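Glycerol-3-phosphate dehydrogenase [NAD(+)] (Dunaliella salina, PDB 6IUY) probably interconverts dihydroxyacetone phosphate and sn-glycerol 3-phosphate using NAD(H), and couples this dehydrogenase to a phosphatase domain for direct conversion of dihydroxyacetone phosphate to glycerol. Local coordinates at residues A[352-357]-A[559-564]; A[346-351]-A[376-381]; A[262-267]-A[296-301]. All blocks are in the same frame, centred on the assembly; numbering follows the deposited sequence.

Contact 1 of 3, residues A[352-357]-A[559-564]; sequences PHQFMH and GQKLQG. With NAD (nicotinamide-adenine-dinucleotide), chain C.
Lys561 lays its CB and CG against the pyrrolidine ring of Pro352, and the approach of Lys561 CG to Pro352 CG, 3.5 Å, is tighter than an ordinary carbon contact. The lysine chain bends at its second torsion (chi2 -61°), which brings CD near NE2 of Gln354, the two chains crossing at about a right angle, and CE to the edge of the Phe355 ring. That ring is covered on both faces: the adenine of NAD lies over one, and CG of Gln354 sits over the centre of the other. The backbone of Lys561 serves the cofactor as well, its N giving a nearly straight hydrogen bond of 2.9 Å to O2A of NAD. Leu562 contributes its carbonyl, which receives the side-chain NE2 of Gln563 and a water that is also weakly bound by Gln354 NE2. Gln563 is then gripped at both ends of its amide. Its OE1 accepts His353 N at 2.9 Å on a lone pair, and His353 ND1 at 2.8 Å from above the carbonyl plane, while the histidine keeps that oxygen within its own ring plane. The O3D hydroxyl of NAD also donates to OE1, at 3.0 Å. On the other branch, Gln563 NE2 donates to OE1 of Gln354 at 3.0 Å, the two amides being nearly coplanar; with donors at OE1 and acceptors at NE2, the amide's flip state is well defined. Glu570, on the helix following, binds His353 NE2 and so steadies the ring. These residues close the NAD cleft between the Rossmann-type, NAD-binding domain and the helical C-terminal domain of the dehydrogenase.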
loop_
_atom_site.group_PDB
_atom_site.type_symbol
_atom_site.label_atom_id
_atom_site.label_comp_id
_atom_site.label_asym_id
_atom_site.label_seq_id
_atom_site.Cartn_x
_atom_site.Cartn_y
_atom_site.Cartn_z
ATOM N N PRO A 352 25.920 4.070 -8.614
ATOM C CA PRO A 352 25.800 2.855 -7.791
ATOM C C PRO A 352 26.223 3.144 -6.370
ATOM O O PRO A 352 27.252 3.804 -6.165
ATOM C CB PRO A 352 26.755 1.867 -8.464
ATOM C CG PRO A 352 26.777 2.294 -9.884
ATOM C CD PRO A 352 26.696 3.820 -9.841
ATOM N N HIS A 353 25.447 2.685 -5.389
ATOM C CA HIS A 353 25.581 3.270 -4.059
ATOM C C HIS A 353 26.896 2.989 -3.326
ATOM O O HIS A 353 27.233 3.706 -2.391
ATOM C CB HIS A 353 24.420 2.829 -3.181
ATOM C CG HIS A 353 24.558 1.444 -2.646
ATOM N ND1 HIS A 353 24.125 0.335 -3.338
ATOM C CD2 HIS A 353 25.051 0.989 -1.472
ATOM C CE1 HIS A 353 24.344 -0.746 -2.610
ATOM N NE2 HIS A 353 24.918 -0.377 -1.478
ATOM N N GLN A 354 27.657 1.985 -3.736
ATOM C CA GLN A 354 28.916 1.725 -3.033
ATOM C C GLN A 354 29.945 2.839 -3.255
ATOM O O GLN A 354 30.925 2.939 -2.519
ATOM C CB GLN A 354 29.519 0.401 -3.470
ATOM C CG GLN A 354 29.814 0.348 -4.927
ATOM C CD GLN A 354 28.698 -0.298 -5.714
ATOM O OE1 GLN A 354 27.527 0.071 -5.570
ATOM N NE2 GLN A 354 29.047 -1.268 -6.557
ATOM N N PHE A 355 29.707 3.677 -4.259
ATOM C CA PHE A 355 30.649 4.725 -4.642
ATOM C C PHE A 355 30.297 6.057 -4.003
ATOM O O PHE A 355 31.091 7.011 -4.059
ATOM C CB PHE A 355 30.690 4.879 -6.171
ATOM C CG PHE A 355 31.119 3.640 -6.874
ATOM C CD1 PHE A 355 32.277 2.974 -6.482
ATOM C CD2 PHE A 355 30.349 3.104 -7.875
ATOM C CE1 PHE A 355 32.664 1.811 -7.103
ATOM C CE2 PHE A 355 30.727 1.930 -8.506
ATOM C CZ PHE A 355 31.892 1.281 -8.119
ATOM N N MET A 356 29.111 6.126 -3.398
ATOM C CA MET A 356 28.525 7.422 -3.057
ATOM C C MET A 356 29.244 8.088 -1.916
ATOM O O MET A 356 29.394 9.312 -1.914
ATOM C CB MET A 356 27.049 7.285 -2.712
ATOM C CG MET A 356 26.169 7.486 -3.930
ATOM S SD MET A 356 26.283 9.172 -4.553
ATOM C CE MET A 356 25.616 8.914 -6.149
ATOM N N HIS A 357 29.688 7.289 -0.951
ATOM C CA HIS A 357 30.378 7.846 0.202
ATOM C C HIS A 357 31.666 8.561 -0.241
ATOM O O HIS A 357 31.924 9.697 0.155
ATOM C CB HIS A 357 30.689 6.750 1.219
ATOM C CG HIS A 357 31.306 7.262 2.487
ATOM N ND1 HIS A 357 30.656 8.127 3.330
ATOM C CD2 HIS A 357 32.511 7.010 3.051
ATOM C CE1 HIS A 357 31.435 8.398 4.369
ATOM N NE2 HIS A 357 32.560 7.733 4.222
ATOM N N GLY A 559 29.101 -4.291 -17.057
ATOM C CA GLY A 559 29.568 -3.064 -16.420
ATOM C C GLY A 559 28.621 -2.488 -15.378
ATOM O O GLY A 559 29.075 -1.809 -14.462
ATOM N N GLN A 560 27.315 -2.767 -15.505
ATOM C CA GLN A 560 26.333 -2.236 -14.553
ATOM C C GLN A 560 26.483 -2.929 -13.209
ATOM O O GLN A 560 27.113 -3.993 -13.115
ATOM C CB GLN A 560 24.904 -2.375 -15.085
ATOM C CG GLN A 560 24.683 -1.699 -16.446
ATOM C CD GLN A 560 23.288 -1.899 -16.990
ATOM O OE1 GLN A 560 22.319 -2.094 -16.236
ATOM N NE2 GLN A 560 23.168 -1.859 -18.309
ATOM N N LYS A 561 25.923 -2.306 -12.170
ATOM C CA LYS A 561 26.183 -2.724 -10.794
ATOM C C LYS A 561 24.964 -3.357 -10.107
ATOM O O LYS A 561 23.865 -2.785 -10.065
ATOM C CB LYS A 561 26.683 -1.518 -9.971
ATOM C CG LYS A 561 27.984 -0.896 -10.518
ATOM C CD LYS A 561 29.112 -1.921 -10.499
ATOM C CE LYS A 561 30.412 -1.392 -11.116
ATOM N NZ LYS A 561 31.497 -2.449 -11.100
ATOM N N LEU A 562 25.191 -4.547 -9.572
ATOM C CA LEU A 562 24.224 -5.283 -8.779
ATOM C C LEU A 562 24.084 -4.606 -7.416
ATOM O O LEU A 562 25.092 -4.341 -6.753
ATOM C CB LEU A 562 24.693 -6.737 -8.618
ATOM C CG LEU A 562 23.739 -7.753 -7.987
ATOM C CD1 LEU A 562 22.536 -8.007 -8.905
ATOM C CD2 LEU A 562 24.484 -9.036 -7.682
ATOM N N GLN A 563 22.860 -4.324 -6.977
ATOM C CA GLN A 563 22.717 -3.559 -5.740
ATOM C C GLN A 563 22.086 -4.339 -4.580
ATOM O O GLN A 563 22.293 -3.985 -3.416
ATOM C CB GLN A 563 21.908 -2.295 -6.010
ATOM C CG GLN A 563 22.517 -1.374 -7.044
ATOM C CD GLN A 563 23.681 -0.527 -6.486
ATOM O OE1 GLN A 563 23.484 0.623 -6.080
ATOM N NE2 GLN A 563 24.889 -1.094 -6.486
ATOM N N GLY A 564 21.330 -5.399 -4.883
ATOM C CA GLY A 564 20.609 -6.150 -3.846
ATOM C C GLY A 564 21.415 -6.964 -2.826
ATOM O O GLY A 564 21.047 -7.083 -1.642
HETATM P PA NAD C . 24.847 1.157 -13.447
HETATM O O1A NAD C . 24.524 1.220 -14.882
HETATM O O2A NAD C . 24.243 -0.036 -12.719
HETATM O O5B NAD C . 26.458 1.067 -13.224
HETATM C C5B NAD C . 27.356 1.564 -14.228
HETATM C C4B NAD C . 28.143 2.778 -13.672
HETATM O O4B NAD C . 28.950 2.384 -12.725
HETATM C C3B NAD C . 29.065 3.329 -14.763
HETATM O O3B NAD C . 28.603 4.476 -15.310
HETATM C C2B NAD C . 30.400 3.587 -14.039
HETATM O O2B NAD C . 30.895 4.944 -14.425
HETATM C C1B NAD C . 30.096 3.502 -12.788
HETATM N N9A NAD C . 31.226 3.108 -12.059
HETATM C C8A NAD C . 31.961 1.978 -12.177
HETATM N N7A NAD C . 32.952 2.044 -11.260
HETATM C C5A NAD C . 32.849 3.222 -10.589
HETATM C C6A NAD C . 33.600 3.799 -9.581
HETATM N N6A NAD C . 34.759 3.249 -8.965
HETATM N N1A NAD C . 33.250 4.991 -9.081
HETATM C C2A NAD C . 32.158 5.635 -9.584
HETATM N N3A NAD C . 31.428 5.082 -10.578
HETATM C C4A NAD C . 31.777 3.875 -11.076
HETATM O O3 NAD C . 24.324 2.516 -12.771
HETATM P PN NAD C . 22.823 3.078 -12.756
HETATM O O1N NAD C . 21.918 2.243 -13.644
HETATM O O2N NAD C . 22.783 4.518 -13.213
HETATM O O5D NAD C . 22.289 2.916 -11.279
HETATM C C5D NAD C . 22.796 3.711 -10.223
HETATM C C4D NAD C . 21.701 3.793 -9.150
HETATM O O4D NAD C . 20.513 3.912 -9.713
HETATM C C3D NAD C . 21.676 2.487 -8.381
HETATM O O3D NAD C . 21.635 2.759 -7.066
HETATM C C2D NAD C . 20.369 1.778 -8.834
HETATM O O2D NAD C . 19.945 0.880 -7.727
HETATM C C1D NAD C . 19.556 2.766 -9.078
HETATM N N1N NAD C . 18.502 2.486 -10.034
HETATM C C2N NAD C . 18.729 1.790 -11.203
HETATM C C3N NAD C . 17.682 1.550 -12.092
HETATM C C7N NAD C . 17.972 0.744 -13.376
HETATM O O7N NAD C . 17.059 0.275 -14.027
HETATM N N7N NAD C . 19.343 0.577 -13.790
HETATM C C4N NAD C . 16.408 2.004 -11.827
HETATM C C5N NAD C . 16.179 2.729 -10.670
HETATM C C6N NAD C . 17.235 2.969 -9.791
HETATM O O HOH W 1 27.965 -4.044 -7.102
#

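Contact 2 of 3, residues A[346-351]-A[376-381]; sequences ALIFCA and ISLTKG. With NAD (nicotinamide-adenine-dinucleotide), chain C; 13P (1,3-dihydroxyacetonephosphate), chain D.
Leu378 leans back over the neighbouring strand, with its CB 3.7 Å from the sulfur of Cys350. Beyond CG the side chain forks: CD1 reaches CG2 of Ile348 at 3.8 Å, while CD2 stays beside the cysteine sulfur. Ile348 also lies alongside Ile376, pointing the same way, its CG1 meeting CG2 of Ile376. On the other face of the sheet Phe349 is paired with Ser377 and packs against helices 356-366 and 392-400. The two strands belong to a beta-alpha-beta crossover of the Rossmann-type sheet, made through helix 356-366; they run parallel, and Ile376 N, Phe349 N and Leu378 N each bond across, to Leu347 O, Ile376 O and Phe349 O. Where the strands end, Thr379 takes over with its hydroxyl: OG1 donates to Ala351 O at 3.1 Å, and CG2, anti to the backbone N, lies 3.3 Å from the same oxygen, nearer than NAD O3D. Replacing this threonine by a valine is likely to leave Ala351 O without its side-chain donor and the two loops less firmly tied. Next, Lys380 gives its N to NAD O3D at 3.0 Å and extends its chain to NZ, which binds O3 of dihydroxyacetone phosphate at 3.1 Å and pairs with Asp519.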
loop_
_atom_site.group_PDB
_atom_site.type_symbol
_atom_site.label_atom_id
_atom_site.label_comp_id
_atom_site.label_asym_id
_atom_site.label_seq_id
_atom_site.Cartn_x
_atom_site.Cartn_y
_atom_site.Cartn_z
ATOM N N ALA A 346 21.583 22.792 -9.108
ATOM C CA ALA A 346 20.750 21.612 -8.945
ATOM C C ALA A 346 21.590 20.361 -9.156
ATOM O O ALA A 346 22.008 20.092 -10.268
ATOM C CB ALA A 346 19.589 21.653 -9.928
ATOM N N LEU A 347 21.848 19.618 -8.088
ATOM C CA LEU A 347 22.628 18.384 -8.180
ATOM C C LEU A 347 21.756 17.133 -8.125
ATOM O O LEU A 347 21.023 16.941 -7.161
ATOM C CB LEU A 347 23.649 18.297 -7.037
ATOM C CG LEU A 347 24.914 19.149 -7.028
ATOM C CD1 LEU A 347 25.742 18.815 -5.784
ATOM C CD2 LEU A 347 25.715 18.869 -8.289
ATOM N N ILE A 348 21.876 16.275 -9.136
ATOM C CA ILE A 348 21.241 14.973 -9.146
ATOM C C ILE A 348 22.290 13.906 -8.834
ATOM O O ILE A 348 23.285 13.763 -9.536
ATOM C CB ILE A 348 20.557 14.698 -10.508
ATOM C CG1 ILE A 348 19.560 15.803 -10.815
ATOM C CG2 ILE A 348 19.819 13.370 -10.504
ATOM C CD1 ILE A 348 19.116 15.852 -12.248
ATOM N N PHE A 349 22.091 13.172 -7.747
ATOM C CA PHE A 349 22.998 12.092 -7.427
ATOM C C PHE A 349 22.393 10.761 -7.908
ATOM O O PHE A 349 21.317 10.369 -7.454
ATOM C CB PHE A 349 23.302 12.073 -5.928
ATOM C CG PHE A 349 24.181 13.217 -5.479
ATOM C CD1 PHE A 349 25.565 13.140 -5.603
ATOM C CD2 PHE A 349 23.628 14.373 -4.941
ATOM C CE1 PHE A 349 26.392 14.206 -5.206
ATOM C CE2 PHE A 349 24.450 15.439 -4.530
ATOM C CZ PHE A 349 25.834 15.347 -4.671
ATOM N N CYS A 350 23.080 10.091 -8.844
ATOM C CA CYS A 350 22.630 8.819 -9.422
ATOM C C CYS A 350 23.808 7.917 -9.792
ATOM O O CYS A 350 24.114 7.728 -10.957
ATOM C CB CYS A 350 21.759 9.056 -10.651
ATOM S SG CYS A 350 20.824 7.579 -11.172
ATOM N N ALA A 351 24.480 7.363 -8.790
ATOM C CA ALA A 351 25.605 6.472 -9.040
ATOM C C ALA A 351 25.403 5.241 -8.185
ATOM O O ALA A 351 24.784 5.359 -7.141
ATOM C CB ALA A 351 26.934 7.165 -8.700
ATOM N N ILE A 376 19.103 16.129 -5.255
ATOM C CA ILE A 376 18.178 14.994 -5.229
ATOM C C ILE A 376 18.946 13.724 -5.519
ATOM O O ILE A 376 19.899 13.724 -6.288
ATOM C CB ILE A 376 17.032 15.149 -6.235
ATOM C CG1 ILE A 376 15.980 14.047 -6.039
ATOM C CG2 ILE A 376 17.576 15.174 -7.658
ATOM C CD1 ILE A 376 14.636 14.315 -6.765
ATOM N N SER A 377 18.529 12.641 -4.882
ATOM C CA SER A 377 19.176 11.348 -5.046
ATOM C C SER A 377 18.235 10.363 -5.723
ATOM O O SER A 377 17.053 10.270 -5.379
ATOM C CB SER A 377 19.616 10.815 -3.687
ATOM O OG SER A 377 20.116 9.499 -3.810
ATOM N N LEU A 378 18.754 9.659 -6.717
ATOM C CA LEU A 378 18.028 8.615 -7.419
ATOM C C LEU A 378 18.561 7.249 -6.997
ATOM O O LEU A 378 18.136 6.218 -7.511
ATOM C CB LEU A 378 18.176 8.794 -8.932
ATOM C CG LEU A 378 17.197 9.719 -9.647
ATOM C CD1 LEU A 378 17.133 11.099 -8.983
ATOM C CD2 LEU A 378 17.584 9.843 -11.104
ATOM N N THR A 379 19.482 7.253 -6.039
ATOM C CA THR A 379 20.299 6.083 -5.732
ATOM C C THR A 379 19.705 5.147 -4.667
ATOM O O THR A 379 19.129 5.599 -3.668
ATOM C CB THR A 379 21.698 6.546 -5.279
ATOM O OG1 THR A 379 22.362 7.164 -6.387
ATOM C CG2 THR A 379 22.551 5.371 -4.768
ATOM N N LYS A 380 19.883 3.842 -4.864
ATOM C CA LYS A 380 19.316 2.843 -3.967
ATOM C C LYS A 380 20.432 2.018 -3.348
ATOM O O LYS A 380 21.340 1.532 -4.042
ATOM C CB LYS A 380 18.308 1.957 -4.728
ATOM C CG LYS A 380 17.075 2.735 -5.162
ATOM C CD LYS A 380 16.198 1.993 -6.164
ATOM C CE LYS A 380 15.109 2.922 -6.666
ATOM N NZ LYS A 380 14.223 2.335 -7.728
ATOM N N GLY A 381 20.391 1.901 -2.031
ATOM C CA GLY A 381 21.500 1.337 -1.284
ATOM C C GLY A 381 21.703 2.203 -0.059
ATOM O O GLY A 381 21.120 3.301 0.066
HETATM P PA NAD C . 24.847 1.157 -13.447
HETATM O O1A NAD C . 24.524 1.220 -14.882
HETATM O O2A NAD C . 24.243 -0.036 -12.719
HETATM O O5B NAD C . 26.458 1.067 -13.224
HETATM C C5B NAD C . 27.356 1.564 -14.228
HETATM C C4B NAD C . 28.143 2.778 -13.672
HETATM O O4B NAD C . 28.950 2.384 -12.725
HETATM C C3B NAD C . 29.065 3.329 -14.763
HETATM O O3B NAD C . 28.603 4.476 -15.310
HETATM C C2B NAD C . 30.400 3.587 -14.039
HETATM O O2B NAD C . 30.895 4.944 -14.425
HETATM C C1B NAD C . 30.096 3.502 -12.788
HETATM N N9A NAD C . 31.226 3.108 -12.059
HETATM C C8A NAD C . 31.961 1.978 -12.177
HETATM N N7A NAD C . 32.952 2.044 -11.260
HETATM C C5A NAD C . 32.849 3.222 -10.589
HETATM C C6A NAD C . 33.600 3.799 -9.581
HETATM N N6A NAD C . 34.759 3.249 -8.965
HETATM N N1A NAD C . 33.250 4.991 -9.081
HETATM C C2A NAD C . 32.158 5.635 -9.584
HETATM N N3A NAD C . 31.428 5.082 -10.578
HETATM C C4A NAD C . 31.777 3.875 -11.076
HETATM O O3 NAD C . 24.324 2.516 -12.771
HETATM P PN NAD C . 22.823 3.078 -12.756
HETATM O O1N NAD C . 21.918 2.243 -13.644
HETATM O O2N NAD C . 22.783 4.518 -13.213
HETATM O O5D NAD C . 22.289 2.916 -11.279
HETATM C C5D NAD C . 22.796 3.711 -10.223
HETATM C C4D NAD C . 21.701 3.793 -9.150
HETATM O O4D NAD C . 20.513 3.912 -9.713
HETATM C C3D NAD C . 21.676 2.487 -8.381
HETATM O O3D NAD C . 21.635 2.759 -7.066
HETATM C C2D NAD C . 20.369 1.778 -8.834
HETATM O O2D NAD C . 19.945 0.880 -7.727
HETATM C C1D NAD C . 19.556 2.766 -9.078
HETATM N N1N NAD C . 18.502 2.486 -10.034
HETATM C C2N NAD C . 18.729 1.790 -11.203
HETATM C C3N NAD C . 17.682 1.550 -12.092
HETATM C C7N NAD C . 17.972 0.744 -13.376
HETATM O O7N NAD C . 17.059 0.275 -14.027
HETATM N N7N NAD C . 19.343 0.577 -13.790
HETATM C C4N NAD C . 16.408 2.004 -11.827
HETATM C C5N NAD C . 16.179 2.729 -10.670
HETATM C C6N NAD C . 17.235 2.969 -9.791
HETATM P P 13P D . 17.509 -3.719 -10.475
HETATM O O1P 13P D . 16.241 -3.141 -9.895
HETATM O O2P 13P D . 17.367 -3.639 -11.967
HETATM O O3P 13P D . 17.619 -5.145 -10.004
HETATM O O1 13P D . 18.867 -2.981 -10.070
HETATM C C1 13P D . 18.929 -1.989 -9.070
HETATM C C2 13P D . 17.836 -1.024 -9.387
HETATM O O2 13P D . 17.517 -0.838 -10.542
HETATM C C3 13P D . 17.119 -0.287 -8.292
HETATM O O3 13P D . 15.743 -0.215 -8.629
#

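Contact 3 of 3, residues A[262-267]-A[296-301]; sequences VGSGAW and MWVHEE. With NAD (nicotinamide-adenine-dinucleotide), chain C.
At the C-terminal ends of two adjacent parallel strands, a single beta bridge between Val262 and Trp297 gives way to two diverging loops of a Rossmann-type fold: the glycine-rich turn 262-267, at the NAD diphosphate, and 296-301, which carries His299 to the adenine. The bridged CA atoms of Val262 and Trp297 lie 5.1 Å apart, and CG1 of Val262 rests against CE3 of the indole. Past the bridge the chains diverge, their directions 74° apart, so that the last backbone bond, Gly263 N to Trp297 O, is a weak one of 3.4 Å. Ser264 fills the angle between them. Its CB touches the sulfur of Met296, and its OG, between the backbone N and the carbonyl carbon (chi1 57°), is turned onto CG1 of Val298. A water completes the join: it lies 2.9 Å from Ser264 OG, donates to Trp297 O and accepts from His299 N at 2.8 Å. The same water sits above one face of the Trp297 indole, near its rim. Val298 is backed by helix 307-315, and Trp297 by helix 337-342.

The glycines Gly263 and Gly265, with Ala268, fit the GxGxxA pattern, in which the turn delivers helix 266-282 to the cofactor diphosphate. Gly265 is the N-cap, and the first helical amides follow: Ala266 N bonds to NAD O1A and Trp267 N to O1N, both at 3.0 Å. The indole of Trp267 presents a face to the nicotinamide, and the His299 ring lies face-on to the adenine. At Gly263 (phi 143°) a CB would run into the preceding carbonyl oxygen. At Gly265 a side chain is excluded by the ligand: a CB there would come within 2.1 Å of the bridging O3 of NAD.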
loop_
_atom_site.group_PDB
_atom_site.type_symbol
_atom_site.label_atom_id
_atom_site.label_comp_id
_atom_site.label_asym_id
_atom_site.label_seq_id
_atom_site.Cartn_x
_atom_site.Cartn_y
_atom_site.Cartn_z
ATOM N N VAL A 262 25.290 13.668 -11.389
ATOM C CA VAL A 262 26.471 12.991 -10.874
ATOM C C VAL A 262 26.272 11.468 -11.015
ATOM O O VAL A 262 25.694 10.818 -10.130
ATOM C CB VAL A 262 26.736 13.336 -9.393
ATOM C CG1 VAL A 262 27.950 12.570 -8.867
ATOM C CG2 VAL A 262 26.918 14.835 -9.215
ATOM N N GLY A 263 26.710 10.922 -12.148
ATOM C CA GLY A 263 26.644 9.493 -12.406
ATOM C C GLY A 263 26.327 9.370 -13.866
ATOM O O GLY A 263 25.827 10.322 -14.444
ATOM N N SER A 264 26.633 8.236 -14.484
ATOM C CA SER A 264 26.379 8.098 -15.915
ATOM C C SER A 264 26.029 6.659 -16.311
ATOM O O SER A 264 26.286 6.235 -17.441
ATOM C CB SER A 264 27.597 8.574 -16.718
ATOM O OG SER A 264 28.762 7.852 -16.347
ATOM N N GLY A 265 25.407 5.918 -15.405
ATOM C CA GLY A 265 25.055 4.550 -15.717
ATOM C C GLY A 265 23.751 4.493 -16.475
ATOM O O GLY A 265 23.279 5.493 -17.029
ATOM N N ALA A 266 23.158 3.303 -16.490
ATOM C CA ALA A 266 21.947 3.066 -17.245
ATOM C C ALA A 266 20.844 4.034 -16.839
ATOM O O ALA A 266 20.262 4.689 -17.683
ATOM C CB ALA A 266 21.488 1.599 -17.056
ATOM N N TRP A 267 20.571 4.118 -15.545
ATOM C CA TRP A 267 19.485 4.952 -15.016
ATOM C C TRP A 267 19.913 6.420 -14.973
ATOM O O TRP A 267 19.125 7.331 -15.255
ATOM C CB TRP A 267 19.081 4.441 -13.616
ATOM C CG TRP A 267 17.951 5.203 -12.916
ATOM C CD1 TRP A 267 17.948 5.645 -11.614
ATOM C CD2 TRP A 267 16.684 5.585 -13.465
ATOM N NE1 TRP A 267 16.751 6.267 -11.328
ATOM C CE2 TRP A 267 15.962 6.243 -12.444
ATOM C CE3 TRP A 267 16.083 5.431 -14.716
ATOM C CZ2 TRP A 267 14.680 6.768 -12.648
ATOM C CZ3 TRP A 267 14.810 5.936 -14.911
ATOM C CH2 TRP A 267 14.123 6.598 -13.880
ATOM N N MET A 296 26.936 16.158 -17.203
ATOM C CA MET A 296 26.927 14.828 -16.619
ATOM C C MET A 296 28.340 14.387 -16.306
ATOM O O MET A 296 29.152 14.243 -17.213
ATOM C CB MET A 296 26.242 13.828 -17.564
ATOM C CG MET A 296 26.502 12.363 -17.235
ATOM S SD MET A 296 25.366 11.240 -18.095
ATOM C CE MET A 296 25.977 11.285 -19.794
ATOM N N TRP A 297 28.638 14.167 -15.027
ATOM C CA TRP A 297 29.897 13.526 -14.652
ATOM C C TRP A 297 29.905 12.059 -15.026
ATOM O O TRP A 297 29.013 11.274 -14.620
ATOM C CB TRP A 297 30.161 13.660 -13.167
ATOM C CG TRP A 297 31.417 12.935 -12.706
ATOM C CD1 TRP A 297 32.707 13.238 -13.034
ATOM C CD2 TRP A 297 31.487 11.810 -11.816
ATOM N NE1 TRP A 297 33.577 12.376 -12.406
ATOM C CE2 TRP A 297 32.851 11.483 -11.659
ATOM C CE3 TRP A 297 30.525 11.044 -11.139
ATOM C CZ2 TRP A 297 33.283 10.433 -10.843
ATOM C CZ3 TRP A 297 30.951 10.000 -10.333
ATOM C CH2 TRP A 297 32.319 9.702 -10.194
ATOM N N VAL A 298 30.919 11.695 -15.810
ATOM C CA VAL A 298 31.142 10.331 -16.258
ATOM C C VAL A 298 32.436 9.805 -15.672
ATOM O O VAL A 298 33.511 10.221 -16.091
ATOM C CB VAL A 298 31.228 10.235 -17.787
ATOM C CG1 VAL A 298 31.326 8.771 -18.233
ATOM C CG2 VAL A 298 30.037 10.917 -18.448
ATOM N N HIS A 299 32.342 8.898 -14.705
ATOM C CA HIS A 299 33.527 8.267 -14.140
ATOM C C HIS A 299 34.392 7.673 -15.244
ATOM O O HIS A 299 33.878 6.992 -16.132
ATOM C CB HIS A 299 33.136 7.173 -13.161
ATOM C CG HIS A 299 34.299 6.415 -12.610
ATOM N ND1 HIS A 299 34.608 5.124 -13.008
ATOM C CD2 HIS A 299 35.225 6.747 -11.683
ATOM C CE1 HIS A 299 35.675 4.707 -12.353
ATOM N NE2 HIS A 299 36.067 5.673 -11.539
ATOM N N GLU A 300 35.695 7.945 -15.209
ATOM C CA GLU A 300 36.591 7.421 -16.239
ATOM C C GLU A 300 36.982 6.005 -15.899
ATOM O O GLU A 300 37.437 5.734 -14.799
ATOM C CB GLU A 300 37.840 8.282 -16.378
ATOM C CG GLU A 300 38.755 7.838 -17.495
ATOM C CD GLU A 300 39.974 8.754 -17.666
ATOM O OE1 GLU A 300 41.065 8.374 -17.206
ATOM O OE2 GLU A 300 39.841 9.845 -18.259
ATOM N N GLU A 301 36.816 5.094 -16.844
ATOM C CA GLU A 301 37.212 3.710 -16.614
ATOM C C GLU A 301 38.451 3.407 -17.440
ATOM O O GLU A 301 38.593 3.931 -18.556
ATOM C CB GLU A 301 36.059 2.750 -16.963
ATOM C CG GLU A 301 34.819 3.033 -16.145
ATOM C CD GLU A 301 33.634 2.135 -16.505
ATOM O OE1 GLU A 301 33.571 0.981 -16.030
ATOM O OE2 GLU A 301 32.770 2.602 -17.258
HETATM P PA NAD C . 24.847 1.157 -13.447
HETATM O O1A NAD C . 24.524 1.220 -14.882
HETATM O O2A NAD C . 24.243 -0.036 -12.719
HETATM O O5B NAD C . 26.458 1.067 -13.224
HETATM C C5B NAD C . 27.356 1.564 -14.228
HETATM C C4B NAD C . 28.143 2.778 -13.672
HETATM O O4B NAD C . 28.950 2.384 -12.725
HETATM C C3B NAD C . 29.065 3.329 -14.763
HETATM O O3B NAD C . 28.603 4.476 -15.310
HETATM C C2B NAD C . 30.400 3.587 -14.039
HETATM O O2B NAD C . 30.895 4.944 -14.425
HETATM C C1B NAD C . 30.096 3.502 -12.788
HETATM N N9A NAD C . 31.226 3.108 -12.059
HETATM C C8A NAD C . 31.961 1.978 -12.177
HETATM N N7A NAD C . 32.952 2.044 -11.260
HETATM C C5A NAD C . 32.849 3.222 -10.589
HETATM C C6A NAD C . 33.600 3.799 -9.581
HETATM N N6A NAD C . 34.759 3.249 -8.965
HETATM N N1A NAD C . 33.250 4.991 -9.081
HETATM C C2A NAD C . 32.158 5.635 -9.584
HETATM N N3A NAD C . 31.428 5.082 -10.578
HETATM C C4A NAD C . 31.777 3.875 -11.076
HETATM O O3 NAD C . 24.324 2.516 -12.771
HETATM P PN NAD C . 22.823 3.078 -12.756
HETATM O O1N NAD C . 21.918 2.243 -13.644
HETATM O O2N NAD C . 22.783 4.518 -13.213
HETATM O O5D NAD C . 22.289 2.916 -11.279
HETATM C C5D NAD C . 22.796 3.711 -10.223
HETATM C C4D NAD C . 21.701 3.793 -9.150
HETATM O O4D NAD C . 20.513 3.912 -9.713
HETATM C C3D NAD C . 21.676 2.487 -8.381
HETATM O O3D NAD C . 21.635 2.759 -7.066
HETATM C C2D NAD C . 20.369 1.778 -8.834
HETATM O O2D NAD C . 19.945 0.880 -7.727
HETATM C C1D NAD C . 19.556 2.766 -9.078
HETATM N N1N NAD C . 18.502 2.486 -10.034
HETATM C C2N NAD C . 18.729 1.790 -11.203
HETATM C C3N NAD C . 17.682 1.550 -12.092
HETATM C C7N NAD C . 17.972 0.744 -13.376
HETATM O O7N NAD C . 17.059 0.275 -14.027
HETATM N N7N NAD C . 19.343 0.577 -13.790
HETATM C C4N NAD C . 16.408 2.004 -11.827
HETATM C C5N NAD C . 16.179 2.729 -10.670
HETATM C C6N NAD C . 17.235 2.969 -9.791
HETATM O O HOH W 2 29.778 8.564 -13.689
#

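In the fold
Contacts 2 and 3 share one sheet: strand 257-262 lies next to 346-349, with Ile348 O and Val262 N 2.7 Å apart and Cys350 N and Val262 O 3.0 Å apart, both probable hydrogen bonds. Their centres are 11 Å apart, and that of contact 1 is about 12 Å from each. NAD joins all three. Its adenine is sandwiched between Phe355 of contact 1 and His299 of contact 3, its diphosphate is bound by amides of 559-564 and 262-267, and its O3D meets Gln563 of contact 1 and Lys380 of contact 2. From contact 2, Lys380 continues to dihydroxyacetone phosphate.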